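Local coordinates for FAD dependent oxidoreductase domain-containing protein (PDB 3C4N) that is of unknown function but binds ADP and, as a probable flavoprotein of the FAD-dependent oxidoreductase family, may carry out redox chemistry, at residues 256-261 and 334-339; 262-267 and 283-288. One frame throughout, in Å; residues are numbered along the deposited sequence.

Interaction 1: 256-261 and 334-339; sequences QFPRLD and EGLELG
L260 and L336 face each other at a single beta bridge, CA to CA 4.4 Å, where the end of strand 251-260 runs antiparallel to the loop 334-339. Two backbone bonds frame it: E337 N gives its hydrogen to R259 O at 3.0 Å, and D261 N gives its own to G335 O at 3.1 Å. One bridge thus joins an irregular loop to the C-terminal end of a strand that lies between 284-288 and 347-352 in the mixed sheet. The apolar side of the contact is made by L260, whose CG stands anti to the backbone N (chi1 -176°), laying L260 CD1 against CG of L336 at 3.7 Å, while CB of P258 meets CD2 of L336; helix 315-324 packs on both P258 and L336. On the polar side R259 grips D261 side-on, NE and NH2 both converging on OD1, with R259 NE 2.9 Å from D261 OD1. The carboxylates of D261 and E337 are turned 66° apart, with D261 OD2 2.6 Å from E337 OE2. Shortening D261 to an alanine removes OD1, and the NE side of the R259 guanidinium would probably lose its carboxylate mate.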
ATOM      1  N   GLN A 256      20.342  -4.735  19.787  1.00 19.91           N
ATOM      2  CA  GLN A 256      19.510  -5.912  19.927  1.00 26.89           C
ATOM      3  C   GLN A 256      18.450  -5.643  20.991  1.00 26.54           C
ATOM      4  O   GLN A 256      18.644  -4.795  21.858  1.00 21.24           O
ATOM      5  CB  GLN A 256      20.385  -7.099  20.332  1.00 31.59           C
ATOM      6  CG  GLN A 256      21.569  -7.315  19.407  1.00 30.70           C
ATOM      7  CD  GLN A 256      22.452  -8.465  19.848  1.00 34.90           C
ATOM      8  OE1 GLN A 256      23.118  -8.397  20.892  1.00 33.46           O
ATOM      9  NE2 GLN A 256      22.461  -9.534  19.057  1.00 27.07           N
ATOM     10  N   PHE A 257      17.331  -6.358  20.925  1.00 24.39           N
ATOM     11  CA  PHE A 257      16.266  -6.162  21.900  1.00 24.01           C
ATOM     12  C   PHE A 257      15.814  -7.474  22.536  1.00 28.59           C
ATOM     13  O   PHE A 257      14.636  -7.851  22.450  1.00 29.30           O
ATOM     14  CB  PHE A 257      15.066  -5.467  21.246  1.00 22.22           C
ATOM     15  CG  PHE A 257      15.419  -4.199  20.518  1.00 17.36           C
ATOM     16  CD1 PHE A 257      15.977  -4.246  19.242  1.00 20.36           C
ATOM     17  CD2 PHE A 257      15.173  -2.956  21.093  1.00 12.91           C
ATOM     18  CE1 PHE A 257      16.278  -3.074  18.547  1.00 15.67           C
ATOM     19  CE2 PHE A 257      15.470  -1.778  20.409  1.00 12.84           C
ATOM     20  CZ  PHE A 257      16.022  -1.836  19.131  1.00 14.98           C
ATOM     21  N   PRO A 258      16.740  -8.188  23.196  1.00 26.27           N
ATOM     22  CA  PRO A 258      16.357  -9.455  23.829  1.00 20.25           C
ATOM     23  C   PRO A 258      15.200  -9.289  24.812  1.00 24.99           C
ATOM     24  O   PRO A 258      15.070  -8.252  25.467  1.00 26.04           O
ATOM     25  CB  PRO A 258      17.654  -9.916  24.498  1.00 18.87           C
ATOM     26  CG  PRO A 258      18.394  -8.642  24.750  1.00 20.02           C
ATOM     27  CD  PRO A 258      18.135  -7.835  23.507  1.00 18.07           C
ATOM     28  N   ARG A 259      14.362 -10.319  24.908  1.00 32.16           N
ATOM     29  CA  ARG A 259      13.203 -10.292  25.793  1.00 28.68           C
ATOM     30  C   ARG A 259      13.432 -10.919  27.167  1.00 27.64           C
ATOM     31  O   ARG A 259      14.124 -11.928  27.296  1.00 30.22           O
ATOM     32  CB  ARG A 259      12.010 -10.979  25.131  1.00 23.68           C
ATOM     33  CG  ARG A 259      10.824 -11.047  26.063  1.00 29.66           C
ATOM     34  CD  ARG A 259       9.515 -11.190  25.339  1.00 31.89           C
ATOM     35  NE  ARG A 259       8.548 -11.715  26.253  1.00 46.21           N
ATOM     36  CZ  ARG A 259       7.384 -11.271  26.716  1.00 40.46           C
ATOM     37  NH1 ARG A 259       6.785 -10.127  26.403  1.00 45.21           N
ATOM     38  NH2 ARG A 259       6.822 -12.086  27.581  1.00 38.41           N
ATOM     39  N   LEU A 260      12.835 -10.307  28.187  1.00 18.28           N
ATOM     40  CA  LEU A 260      12.943 -10.782  29.557  1.00 20.87           C
ATOM     41  C   LEU A 260      11.580 -11.286  30.018  1.00 26.91           C
ATOM     42  O   LEU A 260      10.688 -10.496  30.332  1.00 22.19           O
ATOM     43  CB  LEU A 260      13.400  -9.656  30.477  1.00 19.19           C
ATOM     44  CG  LEU A 260      13.642 -10.068  31.932  1.00 16.36           C
ATOM     45  CD1 LEU A 260      14.953 -10.842  32.049  1.00  9.70           C
ATOM     46  CD2 LEU A 260      13.688  -8.824  32.798  1.00 16.42           C
ATOM     47  N   ASP A 261      11.425 -12.604  30.071  1.00 26.02           N
ATOM     48  CA  ASP A 261      10.160 -13.193  30.466  1.00 25.61           C
ATOM     49  C   ASP A 261       9.912 -13.216  31.963  1.00 26.24           C
ATOM     50  O   ASP A 261      10.027 -14.256  32.603  1.00 30.16           O
ATOM     51  CB  ASP A 261      10.051 -14.607  29.900  1.00 30.47           C
ATOM     52  CG  ASP A 261       9.983 -14.620  28.387  1.00 29.22           C
ATOM     53  OD1 ASP A 261       9.001 -14.097  27.827  1.00 30.01           O
ATOM     54  OD2 ASP A 261      10.913 -15.147  27.753  1.00 38.18           O
ATOM     55  N   GLU A 334      16.433 -16.841  35.239  1.00 31.81           N
ATOM     56  CA  GLU A 334      15.953 -17.591  34.072  1.00 32.72           C
ATOM     57  C   GLU A 334      15.180 -16.739  33.067  1.00 27.11           C
ATOM     58  O   GLU A 334      14.889 -17.200  31.966  1.00 24.67           O
ATOM     59  CB  GLU A 334      15.038 -18.724  34.535  1.00 31.66           C
ATOM     60  CG  GLU A 334      13.835 -18.234  35.338  1.00 37.21           C
ATOM     61  CD  GLU A 334      12.976 -19.362  35.892  1.00 44.55           C
ATOM     62  OE1 GLU A 334      12.295 -20.045  35.096  1.00 35.37           O
ATOM     63  OE2 GLU A 334      12.985 -19.563  37.131  1.00 48.68           O
ATOM     64  N   GLY A 335      14.864 -15.504  33.445  1.00 23.83           N
ATOM     65  CA  GLY A 335      14.083 -14.627  32.585  1.00 26.92           C
ATOM     66  C   GLY A 335      14.596 -14.262  31.204  1.00 27.42           C
ATOM     67  O   GLY A 335      13.879 -14.427  30.219  1.00 25.49           O
ATOM     68  N   LEU A 336      15.831 -13.759  31.139  1.00 31.74           N
ATOM     69  CA  LEU A 336      16.460 -13.330  29.887  1.00 30.65           C
ATOM     70  C   LEU A 336      16.669 -14.397  28.841  1.00 26.56           C
ATOM     71  O   LEU A 336      17.229 -15.461  29.121  1.00 24.83           O
ATOM     72  CB  LEU A 336      17.820 -12.678  30.152  1.00 25.26           C
ATOM     73  CG  LEU A 336      17.966 -11.173  29.930  1.00 38.20           C
ATOM     74  CD1 LEU A 336      19.430 -10.781  30.167  1.00 45.90           C
ATOM     75  CD2 LEU A 336      17.538 -10.785  28.530  1.00 29.53           C
ATOM     76  N   GLU A 337      16.215 -14.086  27.631  1.00 23.64           N
ATOM     77  CA  GLU A 337      16.363 -14.969  26.485  1.00 23.61           C
ATOM     78  C   GLU A 337      17.662 -14.558  25.792  1.00 25.80           C
ATOM     79  O   GLU A 337      17.705 -13.535  25.107  1.00 30.73           O
ATOM     80  CB  GLU A 337      15.201 -14.798  25.500  1.00 20.67           C
ATOM     81  CG  GLU A 337      13.799 -14.802  26.109  1.00 30.25           C
ATOM     82  CD  GLU A 337      12.728 -15.246  25.108  1.00 30.55           C
ATOM     83  OE1 GLU A 337      12.781 -14.821  23.933  1.00 35.55           O
ATOM     84  OE2 GLU A 337      11.830 -16.024  25.496  1.00 23.51           O
ATOM     85  N   LEU A 338      18.712 -15.351  25.975  1.00 27.47           N
ATOM     86  CA  LEU A 338      20.021 -15.076  25.380  1.00 26.31           C
ATOM     87  C   LEU A 338      20.206 -15.640  23.973  1.00 28.01           C
ATOM     88  O   LEU A 338      21.025 -15.135  23.200  1.00 30.57           O
ATOM     89  CB  LEU A 338      21.127 -15.647  26.271  1.00 27.20           C
ATOM     90  CG  LEU A 338      21.594 -14.844  27.481  1.00 28.08           C
ATOM     91  CD1 LEU A 338      20.414 -14.199  28.167  1.00 34.94           C
ATOM     92  CD2 LEU A 338      22.361 -15.753  28.418  1.00 24.45           C
ATOM     93  N   GLY A 339      19.470 -16.700  23.650  1.00 24.74           N
ATOM     94  CA  GLY A 339      19.598 -17.322  22.341  1.00 33.19           C
ATOM     95  C   GLY A 339      20.952 -17.995  22.145  1.00 33.29           C
ATOM     96  O   GLY A 339      21.855 -17.836  22.966  1.00 29.88           O
TER

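Interaction 2: 262-267 and 283-288; sequences LLSGAQ and GGYTLV
The ring of Y285 is met by the loop 262-267 from two directions, over a face and along an edge. Over one face sits CB of S264, 4.0 Å from the ring centroid and displaced toward the rim, a CH-pi contact only 23° off the ring normal. Near the ring plane, at the edge, lie two backbone oxygens: L262 O approaches Y285 CE2 at 3.0 Å, and L263 O accepts a hydrogen bond from the tyrosine hydroxyl, Y285 OH to L263 O 2.9 Å, with the donor in the carbonyl plane. With CG beside its own backbone N, this torsion (chi1 -61°) lays the ring against the loop; the OH bond fixes the position of the ring's end, while S264 CB and L262 O are likely to limit its rotation. This is a loop leaving strand 251-260 and folding back over the start of the neighbouring antiparallel strand 284-288. G284 CA makes a CA-H...O contact of 3.5 Å to L262 O; the positive phi of G283 (74°) by itself favours glycine. One water touches S264 OG at 3.0 Å, accepts from G283 N and donates weakly to G265 O. E147 of helix 146-149 and P280 of strand 276-281 also pack against Y285.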
ATOM      1  N   LEU A 262       9.584 -12.059  32.520  1.00 23.78           N
ATOM      2  CA  LEU A 262       9.280 -11.954  33.937  1.00 27.09           C
ATOM      3  C   LEU A 262       8.010 -11.122  34.083  1.00 30.68           C
ATOM      4  O   LEU A 262       7.806 -10.157  33.343  1.00 28.33           O
ATOM      5  CB  LEU A 262      10.442 -11.318  34.695  1.00 19.52           C
ATOM      6  CG  LEU A 262      11.637 -12.254  34.891  1.00 28.43           C
ATOM      7  CD1 LEU A 262      12.794 -11.501  35.492  1.00 31.34           C
ATOM      8  CD2 LEU A 262      11.233 -13.407  35.793  1.00 28.55           C
ATOM      9  N   LEU A 263       7.159 -11.517  35.027  1.00 26.73           N
ATOM     10  CA  LEU A 263       5.883 -10.857  35.278  1.00 34.12           C
ATOM     11  C   LEU A 263       5.865  -9.367  34.984  1.00 35.57           C
ATOM     12  O   LEU A 263       6.678  -8.612  35.505  1.00 42.41           O
ATOM     13  CB  LEU A 263       5.443 -11.073  36.726  1.00 35.48           C
ATOM     14  CG  LEU A 263       4.033 -10.574  37.062  1.00 42.40           C
ATOM     15  CD1 LEU A 263       3.027 -11.298  36.175  1.00 40.53           C
ATOM     16  CD2 LEU A 263       3.709 -10.847  38.543  1.00 48.73           C
ATOM     17  N   SER A 264       4.925  -8.947  34.148  1.00 33.68           N
ATOM     18  CA  SER A 264       4.798  -7.543  33.816  1.00 32.96           C
ATOM     19  C   SER A 264       3.332  -7.161  33.718  1.00 32.86           C
ATOM     20  O   SER A 264       2.482  -7.999  33.418  1.00 29.58           O
ATOM     21  CB  SER A 264       5.493  -7.242  32.495  1.00 39.16           C
ATOM     22  OG  SER A 264       5.183  -5.931  32.068  1.00 38.71           O
ATOM     23  N   GLY A 265       3.043  -5.888  33.968  1.00 34.41           N
ATOM     24  CA  GLY A 265       1.670  -5.419  33.903  1.00 33.11           C
ATOM     25  C   GLY A 265       1.458  -4.284  32.925  1.00 32.35           C
ATOM     26  O   GLY A 265       2.410  -3.714  32.398  1.00 30.12           O
ATOM     27  N   ALA A 266       0.198  -3.949  32.676  1.00 37.42           N
ATOM     28  CA  ALA A 266      -0.128  -2.875  31.741  1.00 41.72           C
ATOM     29  C   ALA A 266       0.228  -1.514  32.316  1.00 42.91           C
ATOM     30  O   ALA A 266       0.358  -0.533  31.585  1.00 39.95           O
ATOM     31  CB  ALA A 266      -1.611  -2.916  31.396  1.00 41.57           C
ATOM     32  N   GLN A 267       0.389  -1.458  33.631  1.00 38.90           N
ATOM     33  CA  GLN A 267       0.706  -0.206  34.276  1.00 41.33           C
ATOM     34  C   GLN A 267       2.030  -0.226  35.028  1.00 43.31           C
ATOM     35  O   GLN A 267       2.345   0.710  35.768  1.00 43.50           O
ATOM     36  CB  GLN A 267      -0.441   0.175  35.201  1.00 46.56           C
ATOM     37  CG  GLN A 267      -0.958  -0.977  36.025  1.00 51.67           C
ATOM     38  CD  GLN A 267      -2.345  -0.705  36.574  1.00 61.62           C
ATOM     39  OE1 GLN A 267      -2.836  -1.434  37.443  1.00 67.67           O
ATOM     40  NE2 GLN A 267      -2.994   0.349  36.064  1.00 51.02           N
ATOM     41  N   GLY A 283       3.189  -8.750  28.681  1.00 36.77           N
ATOM     42  CA  GLY A 283       3.303  -9.482  29.929  1.00 33.42           C
ATOM     43  C   GLY A 283       4.726  -9.693  30.401  1.00 31.73           C
ATOM     44  O   GLY A 283       4.953 -10.314  31.436  1.00 33.84           O
ATOM     45  N   GLY A 284       5.686  -9.178  29.646  1.00 26.62           N
ATOM     46  CA  GLY A 284       7.074  -9.325  30.029  1.00 25.75           C
ATOM     47  C   GLY A 284       7.799  -8.000  29.915  1.00 26.52           C
ATOM     48  O   GLY A 284       7.208  -6.938  30.102  1.00 25.15           O
ATOM     49  N   TYR A 285       9.087  -8.056  29.605  1.00 23.77           N
ATOM     50  CA  TYR A 285       9.890  -6.850  29.464  1.00 25.04           C
ATOM     51  C   TYR A 285      10.775  -7.018  28.249  1.00 25.19           C
ATOM     52  O   TYR A 285      11.230  -8.119  27.944  1.00 30.18           O
ATOM     53  CB  TYR A 285      10.778  -6.626  30.698  1.00 24.10           C
ATOM     54  CG  TYR A 285      10.025  -6.452  32.001  1.00 31.10           C
ATOM     55  CD1 TYR A 285       9.671  -5.187  32.467  1.00 31.62           C
ATOM     56  CD2 TYR A 285       9.640  -7.558  32.756  1.00 33.58           C
ATOM     57  CE1 TYR A 285       8.950  -5.030  33.655  1.00 32.47           C
ATOM     58  CE2 TYR A 285       8.916  -7.414  33.943  1.00 27.26           C
ATOM     59  CZ  TYR A 285       8.574  -6.147  34.386  1.00 28.63           C
ATOM     60  OH  TYR A 285       7.843  -6.000  35.543  1.00 20.80           O
ATOM     61  N   THR A 286      10.997  -5.920  27.543  1.00 23.47           N
ATOM     62  CA  THR A 286      11.862  -5.927  26.382  1.00 16.85           C
ATOM     63  C   THR A 286      13.091  -5.173  26.847  1.00 19.94           C
ATOM     64  O   THR A 286      12.977  -4.069  27.373  1.00 20.64           O
ATOM     65  CB  THR A 286      11.220  -5.198  25.205  1.00 15.57           C
ATOM     66  OG1 THR A 286      10.093  -5.950  24.744  1.00 23.03           O
ATOM     67  CG2 THR A 286      12.212  -5.048  24.065  1.00 25.60           C
ATOM     68  N   LEU A 287      14.263  -5.770  26.673  1.00 19.82           N
ATOM     69  CA  LEU A 287      15.502  -5.143  27.113  1.00 20.93           C
ATOM     70  C   LEU A 287      16.049  -4.227  26.013  1.00 19.98           C
ATOM     71  O   LEU A 287      16.286  -4.674  24.895  1.00 30.81           O
ATOM     72  CB  LEU A 287      16.504  -6.249  27.500  1.00 18.34           C
ATOM     73  CG  LEU A 287      17.781  -5.902  28.255  1.00 18.44           C
ATOM     74  CD1 LEU A 287      18.328  -7.113  28.996  1.00 17.37           C
ATOM     75  CD2 LEU A 287      18.789  -5.375  27.257  1.00 24.84           C
ATOM     76  N   VAL A 288      16.220  -2.940  26.328  1.00 16.08           N
ATOM     77  CA  VAL A 288      16.734  -1.949  25.368  1.00 14.94           C
ATOM     78  C   VAL A 288      18.143  -1.501  25.786  1.00 21.42           C
ATOM     79  O   VAL A 288      18.313  -0.562  26.570  1.00 18.30           O
ATOM     80  CB  VAL A 288      15.792  -0.707  25.284  1.00 13.84           C
ATOM     81  CG1 VAL A 288      16.253   0.245  24.178  1.00  7.81           C
ATOM     82  CG2 VAL A 288      14.370  -1.152  25.021  1.00  4.34           C
TER
HETATM   83  O   HOH W   1       3.192  -5.709  29.869  1.00 23.35           O

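The two contacts illustrate how one antiparallel strand pair can hold loops from different parts of a chain. Their centres are 11 Å apart, and both draw on the same mixed sheet, where strands 251-260 and 284-288 are neighbours: L260 N lies 2.7 Å from Y285 O, and P258 O 2.9 Å from L287 N, both probable hydrogen bonds. Along the sequence interaction 2 is nested within interaction 1, since 262-267 continues directly from 256-261 and 283-288 returns before the chain reaches helix 315-324 and then 334-339. Both lie away from the ADP pocket, so together they tie loops onto the sheet without touching the nucleotide.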